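Local coordinates for venom allergen-like (VAL) 4 protein (Schistosoma mansoni, PDB 4P27) that binds lipids as a secreted member of the SCP/TAPS (CAP) family, although it lacks the prototypical CAP sequence motifs, at residues Pro32-Thr37 with Pro149-Pro154; Lys16-Asp21 with Lys113-Asn118; Gln51-Cys56 with Leu135-Tyr140; Glu6-Ile11 with Cys125-Cys130. One frame throughout, in Å; residues are numbered along the deposited sequence.

Interaction 1: residues Pro32-Thr37 with Pro149-Pro154; sequences PAKNLT and PYEAKP. With NAG (2-acetamido-2-deoxy-beta-D-glucopyranose), chain B.
K153 lies across P32 and K34, and its side chain can be followed atom by atom. K153 CB rests 3.9 Å from K34 CB. CG, set between backbone N and carbonyl carbon (chi1 74°), comes within 3.9 Å of P32 CG, the two side chains crossing at about a right angle. From there the chain runs extended: CD and CE pass the carbonyl oxygen of A33, with K153 CE 3.6 Å from A33 O, and NZ ends in a hydrogen bond to the carbonyl of K23. The backbones are clipped together by K153 N to P32 O (3.0 Å) and K34 N to E151 O (2.8 Å), the latter almost straight at 168°. The methyl of A33 sits over one face of the Y150 ring, 3.6 Å from its centroid, a CH-pi contact; the Y150 hydroxyl is hydrogen-bonded to the carbonyl oxygen of P31. N35 ND2 donates to NAG O7 at 2.9 Å. A water joins N35 O to E151 N. This is a single beta bridge, A33 with A152, between two irregular loops, tying the loop after strand 133-141 to the loop after helix 6-22 in this CAP-fold protein, beside an N-linked glycan.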
# COMPACT_ATOMS: atom_id res chain seq x y z
N PRO A 32 -8.11 -11.71 11.31
CA PRO A 32 -8.93 -10.75 10.58
C PRO A 32 -8.93 -9.41 11.29
O PRO A 32 -8.85 -9.37 12.49
CB PRO A 32 -10.39 -11.36 10.66
CG PRO A 32 -10.36 -12.24 11.87
CD PRO A 32 -8.93 -12.85 11.83
N ALA A 33 -9.17 -8.35 10.55
CA ALA A 33 -9.17 -7.05 11.12
C ALA A 33 -10.55 -6.64 11.62
O ALA A 33 -11.59 -6.91 10.93
CB ALA A 33 -8.74 -6.08 10.04
N LYS A 34 -10.59 -5.98 12.78
CA LYS A 34 -11.83 -5.53 13.34
C LYS A 34 -12.43 -4.34 12.57
O LYS A 34 -13.65 -4.28 12.34
CB LYS A 34 -11.66 -5.12 14.79
CG LYS A 34 -12.98 -4.78 15.52
CD LYS A 34 -12.66 -4.00 16.79
CE LYS A 34 -13.45 -4.46 18.01
NZ LYS A 34 -14.16 -3.25 18.49
N ASN A 35 -11.60 -3.38 12.21
CA ASN A 35 -12.02 -2.17 11.50
C ASN A 35 -10.85 -1.71 10.54
O ASN A 35 -9.67 -1.92 10.89
CB ASN A 35 -12.28 -1.06 12.49
CG ASN A 35 -12.68 0.23 11.77
OD1 ASN A 35 -13.79 0.30 11.25
ND2 ASN A 35 -11.74 1.24 11.67
N LEU A 36 -11.15 -1.07 9.41
CA LEU A 36 -10.12 -0.40 8.57
C LEU A 36 -10.86 0.78 8.02
O LEU A 36 -12.01 0.65 7.64
CB LEU A 36 -9.69 -1.30 7.41
CG LEU A 36 -8.99 -2.58 7.78
CD1 LEU A 36 -8.68 -3.32 6.49
CD2 LEU A 36 -7.76 -2.39 8.70
N THR A 37 -10.25 1.95 8.01
CA THR A 37 -10.87 3.05 7.38
C THR A 37 -11.02 2.75 5.86
O THR A 37 -10.10 2.12 5.26
CB THR A 37 -9.97 4.27 7.63
OG1 THR A 37 -9.80 4.35 9.03
CG2 THR A 37 -10.60 5.59 7.17
N PRO A 149 -0.72 -3.39 12.04
CA PRO A 149 -1.56 -2.56 11.13
C PRO A 149 -2.98 -2.25 11.55
O PRO A 149 -3.58 -1.28 11.03
CB PRO A 149 -1.56 -3.36 9.83
CG PRO A 149 -1.26 -4.80 10.25
CD PRO A 149 -0.34 -4.69 11.44
N TYR A 150 -3.54 -3.06 12.45
CA TYR A 150 -4.95 -3.00 12.83
C TYR A 150 -5.26 -3.78 14.16
O TYR A 150 -4.44 -4.56 14.65
CB TYR A 150 -5.87 -3.51 11.69
CG TYR A 150 -5.54 -4.94 11.21
CD1 TYR A 150 -5.95 -6.06 11.92
CD2 TYR A 150 -4.83 -5.13 10.01
CE1 TYR A 150 -5.61 -7.37 11.48
CE2 TYR A 150 -4.53 -6.40 9.54
CZ TYR A 150 -4.93 -7.53 10.28
OH TYR A 150 -4.54 -8.79 9.84
N GLU A 151 -6.48 -3.65 14.65
CA GLU A 151 -6.90 -4.49 15.80
C GLU A 151 -7.51 -5.77 15.27
O GLU A 151 -8.37 -5.70 14.38
CB GLU A 151 -8.03 -3.83 16.47
CG GLU A 151 -7.73 -2.67 17.37
CD GLU A 151 -9.05 -2.26 18.04
OE1 GLU A 151 -9.99 -3.09 18.09
OE2 GLU A 151 -9.17 -1.10 18.47
N ALA A 152 -7.12 -6.91 15.83
CA ALA A 152 -7.72 -8.20 15.43
C ALA A 152 -9.19 -8.35 15.94
O ALA A 152 -9.61 -7.66 16.86
CB ALA A 152 -6.86 -9.33 15.99
N LYS A 153 -9.95 -9.24 15.33
CA LYS A 153 -11.27 -9.62 15.84
C LYS A 153 -11.29 -11.14 15.66
O LYS A 153 -10.35 -11.72 15.05
CB LYS A 153 -12.43 -8.95 15.08
CG LYS A 153 -12.62 -9.60 13.68
CD LYS A 153 -13.82 -9.03 12.91
CE LYS A 153 -13.84 -9.67 11.50
NZ LYS A 153 -14.83 -8.94 10.66
N PRO A 154 -12.26 -11.80 16.33
CA PRO A 154 -12.28 -13.25 16.38
C PRO A 154 -12.62 -13.78 14.98
O PRO A 154 -13.46 -13.20 14.27
CB PRO A 154 -13.41 -13.57 17.39
CG PRO A 154 -13.62 -12.31 18.18
CD PRO A 154 -13.13 -11.13 17.33
C1 NAG B . -6.30 1.12 14.44
C2 NAG B . -7.50 1.64 15.25
C3 NAG B . -7.14 2.04 16.64
C4 NAG B . -6.40 0.90 17.28
C5 NAG B . -5.14 0.64 16.48
C6 NAG B . -4.31 -0.38 17.21
C7 NAG B . -8.98 2.66 13.69
C8 NAG B . -9.46 3.90 13.05
N2 NAG B . -8.12 2.79 14.66
O3 NAG B . -8.33 2.34 17.36
O4 NAG B . -6.07 1.24 18.59
O5 NAG B . -5.50 0.22 15.17
O6 NAG B . -3.18 -0.76 16.46
O7 NAG B . -9.37 1.60 13.30
O HOH W 1 -8.44 -1.68 13.35

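Interaction 2: residues Lys16-Asp21 with Lys113-Asn118; sequences KKVRKD and KQMVWN. With NAG (2-acetamido-2-deoxy-beta-D-glucopyranose), chain B.
This is a buried contact in which R19, on helix 6-22, grips the carbonyls at the end of helix 110-115, while V18 packs against the apolar side chains next to them. The arginine leaves its helix with CG beside the backbone N and then bends at chi3 (84°), which turns the guanidinium onto the end of helix 110-115 and the residues just after it. R19 NH1 and NH2 both reach W117 O, at 3.0 and 2.8 Å, end-on and from the same face of its carbonyl plane. R19 NH2 also donates to M115 O at 3.0 Å. All three bonds stay close to the guanidinium plane, yet NH2 stands about 44° out of each carbonyl plane, so neither of its bonds lies on a lone pair. NH1 has a further acceptor in T37 O, and together these bonds hold the group's rotation. V116 is where the chain leaves helical geometry, which probably helps bring the carbonyls of M115 and W117 to one donor group. Beside this polar grip, V18 CG2 meets M115 CE at 3.7 Å and V18 CG1 meets V116 CG1 at the same distance, each pair crossing at about a right angle. N118, bonded through ND2 to C1 of N-acetylglucosamine, comes next. An arginine gathering main-chain oxygens where a helix runs out here joins two helices of the CAP domain next to its N-glycosylation site.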
# COMPACT_ATOMS: atom_id res chain seq x y z
N LYS A 16 -8.65 -1.85 -2.28
CA LYS A 16 -9.96 -2.10 -1.68
C LYS A 16 -10.21 -3.56 -1.41
O LYS A 16 -10.69 -3.90 -0.36
CB LYS A 16 -11.10 -1.48 -2.55
CG LYS A 16 -10.97 0.00 -2.50
CD LYS A 16 -12.26 0.74 -2.84
CE LYS A 16 -12.40 0.88 -4.33
NZ LYS A 16 -13.58 1.77 -4.56
N LYS A 17 -9.87 -4.42 -2.37
CA LYS A 17 -10.12 -5.83 -2.22
C LYS A 17 -9.24 -6.46 -1.10
O LYS A 17 -9.72 -7.29 -0.36
CB LYS A 17 -9.73 -6.57 -3.51
CG LYS A 17 -10.37 -7.96 -3.52
CD LYS A 17 -9.40 -9.01 -3.98
CE LYS A 17 -10.00 -10.40 -3.81
NZ LYS A 17 -8.85 -11.35 -3.70
N VAL A 18 -7.92 -6.16 -1.08
CA VAL A 18 -7.04 -6.62 0.03
C VAL A 18 -7.63 -6.26 1.43
O VAL A 18 -7.71 -7.07 2.34
CB VAL A 18 -5.66 -6.00 -0.12
CG1 VAL A 18 -4.75 -6.19 1.12
CG2 VAL A 18 -5.02 -6.64 -1.32
N ARG A 19 -8.11 -5.06 1.57
CA ARG A 19 -8.59 -4.58 2.85
C ARG A 19 -9.92 -5.26 3.20
O ARG A 19 -10.17 -5.58 4.36
CB ARG A 19 -8.79 -3.03 2.73
CG ARG A 19 -7.40 -2.35 2.86
CD ARG A 19 -7.45 -0.88 2.54
NE ARG A 19 -7.87 -0.03 3.68
CZ ARG A 19 -7.06 0.39 4.65
NH1 ARG A 19 -7.53 1.23 5.54
NH2 ARG A 19 -5.74 0.08 4.66
N LYS A 20 -10.78 -5.46 2.18
CA LYS A 20 -12.00 -6.24 2.40
C LYS A 20 -11.67 -7.68 2.78
O LYS A 20 -12.26 -8.15 3.67
CB LYS A 20 -12.92 -6.27 1.15
CG LYS A 20 -14.29 -6.86 1.50
CD LYS A 20 -15.37 -6.48 0.49
CE LYS A 20 -16.54 -7.44 0.60
NZ LYS A 20 -17.65 -6.98 -0.27
N ASP A 21 -10.78 -8.36 2.05
CA ASP A 21 -10.33 -9.67 2.37
C ASP A 21 -9.77 -9.83 3.80
O ASP A 21 -10.11 -10.82 4.47
CB ASP A 21 -9.22 -10.04 1.46
CG ASP A 21 -9.72 -10.44 0.09
OD1 ASP A 21 -10.92 -10.51 -0.07
OD2 ASP A 21 -8.90 -10.69 -0.78
N LYS A 113 2.02 -4.33 5.11
CA LYS A 113 1.53 -3.62 6.27
C LYS A 113 0.89 -2.26 5.95
O LYS A 113 -0.13 -1.91 6.52
CB LYS A 113 2.62 -3.41 7.38
CG LYS A 113 3.12 -4.70 8.05
CD LYS A 113 4.23 -4.36 9.08
CE LYS A 113 3.63 -3.76 10.35
NZ LYS A 113 4.73 -3.59 11.40
N GLN A 114 1.50 -1.51 5.04
CA GLN A 114 0.94 -0.26 4.61
C GLN A 114 -0.41 -0.49 3.90
O GLN A 114 -1.32 0.33 4.07
CB GLN A 114 1.91 0.45 3.65
CG GLN A 114 1.33 1.75 3.13
CD GLN A 114 1.13 2.80 4.29
OE1 GLN A 114 2.07 3.50 4.64
NE2 GLN A 114 -0.09 2.94 4.81
N MET A 115 -0.52 -1.57 3.09
CA MET A 115 -1.82 -1.80 2.38
C MET A 115 -2.94 -2.11 3.34
O MET A 115 -4.05 -1.75 3.07
CB MET A 115 -1.72 -2.99 1.39
CG MET A 115 -0.84 -2.64 0.14
SD MET A 115 -0.77 -4.10 -0.97
CE MET A 115 -2.36 -4.05 -1.62
N VAL A 116 -2.67 -2.74 4.49
CA VAL A 116 -3.75 -3.06 5.43
C VAL A 116 -3.76 -2.15 6.67
O VAL A 116 -4.40 -2.46 7.66
CB VAL A 116 -3.75 -4.55 5.88
CG1 VAL A 116 -4.09 -5.50 4.70
CG2 VAL A 116 -2.45 -4.96 6.60
N TRP A 117 -3.17 -0.97 6.53
CA TRP A 117 -2.97 -0.06 7.64
C TRP A 117 -4.29 0.53 7.98
O TRP A 117 -4.97 1.17 7.13
CB TRP A 117 -1.90 1.02 7.35
CG TRP A 117 -1.51 1.66 8.65
CD1 TRP A 117 -1.98 2.85 9.17
CD2 TRP A 117 -0.59 1.12 9.60
NE1 TRP A 117 -1.39 3.08 10.45
CE2 TRP A 117 -0.54 2.02 10.72
CE3 TRP A 117 0.19 -0.07 9.63
CZ2 TRP A 117 0.27 1.77 11.86
CZ3 TRP A 117 1.03 -0.28 10.76
CH2 TRP A 117 1.03 0.65 11.84
N ASN A 118 -4.72 0.32 9.21
CA ASN A 118 -6.13 0.68 9.54
C ASN A 118 -6.45 2.19 9.55
O ASN A 118 -7.58 2.57 9.19
CB ASN A 118 -6.56 0.03 10.86
CG ASN A 118 -5.90 0.69 12.07
OD1 ASN A 118 -4.77 1.26 11.98
ND2 ASN A 118 -6.54 0.55 13.21
C1 NAG B . -6.30 1.12 14.44
C2 NAG B . -7.50 1.64 15.25
C3 NAG B . -7.14 2.04 16.64
C4 NAG B . -6.40 0.90 17.28
C5 NAG B . -5.14 0.64 16.48
C6 NAG B . -4.31 -0.38 17.21
C7 NAG B . -8.98 2.66 13.69
C8 NAG B . -9.46 3.90 13.05
N2 NAG B . -8.12 2.79 14.66
O3 NAG B . -8.33 2.34 17.36
O4 NAG B . -6.07 1.24 18.59
O5 NAG B . -5.50 0.22 15.17
O6 NAG B . -3.18 -0.76 16.46
O7 NAG B . -9.37 1.60 13.30

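Interaction 3: residues Gln51-Cys56 with Leu135-Tyr140; sequences QQAKRC and LIVCNY
Apolar packing carries most of this contact, with A53 CB set between L135 and V137 on the strand. A53 CB lies 3.8 Å from V137 CG2. The same A53 CB is 3.5 Å from L135 O, so the helix packs directly against the strand backbone here. L135 reaches past it toward the end of the helix: CG is anti to the backbone N (chi1 -177°), and L135 CD2 lands 3.6 Å from C56 C, where the chain turns out of helical geometry with a positive phi. V137 divides its two methyls, CG2 going to A53 and V137 CG1 lying 3.9 Å from Q52 CD. The glutamine and valine side chains cross at about a right angle, with V137 CG1 against the amide group.

L135 and V137 face helix 43-54, whereas I136 between them turns to helix 84-93. This alternation puts a helix on each side of the central sheet, the alpha-beta-alpha sandwich of the CAP fold.

The polar interactions are bridged or lie outside the pair. A water donates to Q52 OE1 at 2.9 Å and accepts from N139 ND2 at 3.1 Å, joining the two amides. Q76 on the adjacent strand 75-81 hydrogen-bonds to both side chains, to Q52 NE2 and N139 OD1, while N139 ND2 also has L45 O.

Disulfides join C56 to C130, and C138 to C125, both on strand 122-130.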
# COMPACT_ATOMS: atom_id res chain seq x y z
N GLN A 51 4.77 12.46 -10.48
CA GLN A 51 6.01 13.21 -10.66
C GLN A 51 7.21 12.38 -10.21
O GLN A 51 8.24 12.40 -10.88
CB GLN A 51 5.98 14.55 -9.85
CG GLN A 51 4.91 15.53 -10.40
CD GLN A 51 4.62 16.65 -9.40
OE1 GLN A 51 3.53 16.73 -8.81
NE2 GLN A 51 5.60 17.50 -9.19
N GLN A 52 7.09 11.67 -9.07
CA GLN A 52 8.16 10.81 -8.59
C GLN A 52 8.35 9.68 -9.62
O GLN A 52 9.47 9.41 -10.03
CB GLN A 52 7.80 10.15 -7.29
CG GLN A 52 8.91 9.26 -6.73
CD GLN A 52 8.68 8.92 -5.25
OE1 GLN A 52 8.00 9.66 -4.56
NE2 GLN A 52 9.29 7.84 -4.77
N ALA A 53 7.29 9.00 -10.02
CA ALA A 53 7.53 7.83 -10.84
C ALA A 53 8.14 8.24 -12.23
O ALA A 53 8.88 7.44 -12.83
CB ALA A 53 6.24 7.08 -11.10
N LYS A 54 7.83 9.45 -12.72
CA LYS A 54 8.38 9.91 -14.03
C LYS A 54 9.91 10.06 -14.01
O LYS A 54 10.49 10.00 -15.08
CB LYS A 54 7.82 11.29 -14.49
CG LYS A 54 6.39 11.29 -15.01
CD LYS A 54 6.00 12.73 -15.37
CE LYS A 54 4.50 12.86 -15.49
NZ LYS A 54 4.11 13.92 -16.46
N ARG A 55 10.55 10.24 -12.84
CA ARG A 55 12.00 10.19 -12.78
C ARG A 55 12.59 8.87 -13.08
O ARG A 55 13.82 8.75 -13.36
CB ARG A 55 12.55 10.73 -11.43
CG ARG A 55 11.90 12.03 -11.07
CD ARG A 55 12.56 12.65 -9.83
NE ARG A 55 11.59 13.62 -9.38
CZ ARG A 55 10.98 13.60 -8.20
NH1 ARG A 55 11.29 12.68 -7.26
NH2 ARG A 55 10.07 14.53 -7.95
N CYS A 56 11.77 7.84 -13.03
CA CYS A 56 12.22 6.48 -13.32
C CYS A 56 13.34 5.94 -12.39
O CYS A 56 14.05 4.95 -12.76
CB CYS A 56 12.67 6.40 -14.80
SG CYS A 56 11.22 6.21 -15.86
N LEU A 135 8.08 1.86 -13.03
CA LEU A 135 8.20 2.36 -11.68
C LEU A 135 6.76 2.74 -11.19
O LEU A 135 6.13 3.61 -11.76
CB LEU A 135 9.11 3.57 -11.67
CG LEU A 135 9.35 4.12 -10.23
CD1 LEU A 135 9.79 3.04 -9.24
CD2 LEU A 135 10.46 5.10 -10.33
N ILE A 136 6.23 1.98 -10.23
CA ILE A 136 4.95 2.30 -9.57
C ILE A 136 5.17 2.88 -8.14
O ILE A 136 5.97 2.30 -7.36
CB ILE A 136 4.16 1.03 -9.45
CG1 ILE A 136 4.02 0.41 -10.86
CG2 ILE A 136 2.80 1.30 -8.77
CD1 ILE A 136 3.78 -1.08 -10.78
N VAL A 137 4.56 4.05 -7.86
CA VAL A 137 4.65 4.77 -6.59
C VAL A 137 3.22 4.85 -6.09
O VAL A 137 2.39 5.35 -6.84
CB VAL A 137 5.19 6.18 -6.78
CG1 VAL A 137 5.29 6.97 -5.45
CG2 VAL A 137 6.57 6.11 -7.49
N CYS A 138 2.92 4.29 -4.90
CA CYS A 138 1.65 4.59 -4.16
C CYS A 138 1.99 5.38 -2.94
O CYS A 138 2.94 4.99 -2.22
CB CYS A 138 0.90 3.34 -3.72
SG CYS A 138 0.01 2.54 -5.08
N ASN A 139 1.27 6.49 -2.78
CA ASN A 139 1.32 7.33 -1.58
C ASN A 139 0.08 7.11 -0.79
O ASN A 139 -1.02 6.90 -1.35
CB ASN A 139 1.48 8.81 -1.86
CG ASN A 139 2.83 9.13 -2.44
OD1 ASN A 139 3.80 8.52 -2.04
ND2 ASN A 139 2.89 10.06 -3.45
N TYR A 140 0.26 7.11 0.54
CA TYR A 140 -0.82 6.81 1.48
C TYR A 140 -0.78 7.93 2.61
O TYR A 140 0.28 8.34 3.02
CB TYR A 140 -0.56 5.49 2.16
CG TYR A 140 -0.39 4.32 1.21
CD1 TYR A 140 0.88 4.02 0.64
CD2 TYR A 140 -1.52 3.50 0.85
CE1 TYR A 140 1.05 2.93 -0.24
CE2 TYR A 140 -1.34 2.39 -0.03
CZ TYR A 140 -0.08 2.16 -0.59
OH TYR A 140 0.12 1.10 -1.45
O HOH W 2 5.67 11.24 -3.96

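Interaction 4: residues Glu6-Ile11 with Cys125-Cys130; sequences EGQRAI and CGYEKC
Y127 points its ring at the helix so that the hydroxyl end meets G7, with Y127 OH 3.0 Å from G7 CA. With CG lying between the backbone N and the carbonyl carbon (chi1 63°), the ring stands out from the strand toward that glycine. G7 has no side chain, and this is what lets the phenol come so near the helix backbone. Q8 N lies at the edge of the ring, 4.0 Å from Y127 CE2. I11 meets Y127 from a neighbouring turn, the two side chains slanting past one another with I11 CD1 4.2 Å from Y127 CD2. The other branch of the isoleucine goes to the disulfide: I11 CG2 is 3.5 Å from C125 SG, which is bonded to C138 on the adjacent strand. Thus one residue uses its two methyls on two successive inward-facing strand positions.

Q8 runs along the flank of this packing, extended beyond CG. Q8 NE2 donates to C125 O at 3.1 Å, nearly in line with the C=O bond but at a bent 139° at the hydrogen; OE1 is taken up by S5 N. Helix 84-93 packs beside the same side chains, I84 touching both I11 and Y127. The N-to-C directions of segments 6-11 and 125-130 differ by 133°, their axes approaching to 8.5 Å. A helix laid across one face of the central sheet, with a cystine and a tyrosine between the layers, forms part of the three-layer CAP sandwich.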
# COMPACT_ATOMS: atom_id res chain seq x y z
N GLU A 6 -6.75 3.67 -16.49
CA GLU A 6 -6.71 2.24 -16.43
C GLU A 6 -5.89 1.60 -15.24
O GLU A 6 -6.40 0.77 -14.49
CB GLU A 6 -6.00 1.81 -17.76
CG GLU A 6 -6.67 2.42 -19.04
CD GLU A 6 -8.08 1.88 -19.23
OE1 GLU A 6 -8.53 1.03 -18.37
OE2 GLU A 6 -8.73 2.29 -20.20
N GLY A 7 -4.60 1.92 -15.17
CA GLY A 7 -3.71 1.36 -14.11
C GLY A 7 -4.17 1.86 -12.73
O GLY A 7 -4.24 1.07 -11.82
N GLN A 8 -4.53 3.13 -12.62
CA GLN A 8 -4.83 3.74 -11.37
C GLN A 8 -6.03 3.02 -10.81
O GLN A 8 -6.05 2.64 -9.62
CB GLN A 8 -5.06 5.22 -11.55
CG GLN A 8 -3.74 6.03 -11.73
CD GLN A 8 -4.01 7.51 -11.95
OE1 GLN A 8 -5.08 7.90 -12.45
NE2 GLN A 8 -3.08 8.36 -11.52
N ARG A 9 -7.02 2.75 -11.67
CA ARG A 9 -8.24 2.15 -11.21
C ARG A 9 -7.98 0.72 -10.71
O ARG A 9 -8.42 0.31 -9.66
CB ARG A 9 -9.38 2.20 -12.26
CG ARG A 9 -10.61 1.33 -11.89
CD ARG A 9 -11.46 1.92 -10.76
NE ARG A 9 -11.78 3.33 -11.03
CZ ARG A 9 -12.34 4.22 -10.20
NH1 ARG A 9 -12.69 3.88 -8.97
NH2 ARG A 9 -12.53 5.47 -10.62
N ALA A 10 -7.20 -0.04 -11.48
CA ALA A 10 -6.82 -1.34 -11.07
C ALA A 10 -6.06 -1.32 -9.68
O ALA A 10 -6.27 -2.22 -8.84
CB ALA A 10 -5.92 -1.92 -12.18
N ILE A 11 -5.15 -0.35 -9.48
CA ILE A 11 -4.33 -0.35 -8.25
C ILE A 11 -5.32 -0.03 -7.09
O ILE A 11 -5.31 -0.66 -6.11
CB ILE A 11 -3.25 0.70 -8.35
CG1 ILE A 11 -2.15 0.21 -9.32
CG2 ILE A 11 -2.66 1.01 -6.93
CD1 ILE A 11 -1.28 1.36 -9.83
N CYS A 125 -1.78 6.94 -6.47
CA CYS A 125 -0.75 6.17 -7.08
C CYS A 125 -0.50 6.72 -8.49
O CYS A 125 -1.42 7.28 -9.13
CB CYS A 125 -1.21 4.68 -7.19
SG CYS A 125 -1.52 4.00 -5.50
N GLY A 126 0.73 6.49 -8.97
CA GLY A 126 1.25 7.09 -10.17
C GLY A 126 2.27 6.07 -10.64
O GLY A 126 2.95 5.37 -9.81
N TYR A 127 2.39 5.93 -11.96
CA TYR A 127 3.38 4.99 -12.48
C TYR A 127 3.94 5.42 -13.84
O TYR A 127 3.32 6.22 -14.50
CB TYR A 127 2.83 3.60 -12.53
CG TYR A 127 1.68 3.42 -13.43
CD1 TYR A 127 1.86 3.08 -14.84
CD2 TYR A 127 0.36 3.59 -12.94
CE1 TYR A 127 0.72 2.89 -15.69
CE2 TYR A 127 -0.75 3.43 -13.76
CZ TYR A 127 -0.59 3.10 -15.14
OH TYR A 127 -1.79 2.94 -15.82
N GLU A 128 5.11 4.95 -14.23
CA GLU A 128 5.65 5.43 -15.48
C GLU A 128 6.34 4.26 -16.06
O GLU A 128 6.94 3.44 -15.34
CB GLU A 128 6.61 6.62 -15.25
CG GLU A 128 7.44 7.06 -16.45
CD GLU A 128 6.67 8.09 -17.27
OE1 GLU A 128 5.44 8.03 -17.22
OE2 GLU A 128 7.27 8.97 -17.95
N LYS A 129 6.31 4.18 -17.39
CA LYS A 129 6.96 3.04 -18.02
C LYS A 129 8.43 3.42 -18.24
O LYS A 129 8.75 4.51 -18.74
CB LYS A 129 6.27 2.67 -19.33
CG LYS A 129 6.88 1.45 -19.97
CD LYS A 129 6.26 0.19 -19.47
CE LYS A 129 6.71 -0.98 -20.35
NZ LYS A 129 6.57 -0.64 -21.80
N CYS A 130 9.34 2.60 -17.79
CA CYS A 130 10.70 3.14 -17.74
C CYS A 130 11.55 2.06 -18.41
O CYS A 130 12.25 1.33 -17.74
CB CYS A 130 11.22 3.30 -16.30
SG CYS A 130 10.36 4.51 -15.31

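Overall arrangement
Interactions 3 and 4 meet on the central sheet, their centres 9 Å apart: one uses strand 133-141, the other its neighbour 122-130, and the disulfides C56-C130 and C125-C138 join them directly. Helix 6-22 carries interaction 4 near its start and interaction 2 further along, about 18 Å away between centres. Interaction 2 in turn touches interaction 1, centres 10 Å apart, through R19 with T37 and N118 with P149, and both reach the same glycan. Interactions 1 and 3 lie on opposite sides of the chain's centre, their own centres about 29 Å apart. In each contact an early segment pairs with one from 113-154, so these contacts pair early parts of the chain with late ones at several points of the fold.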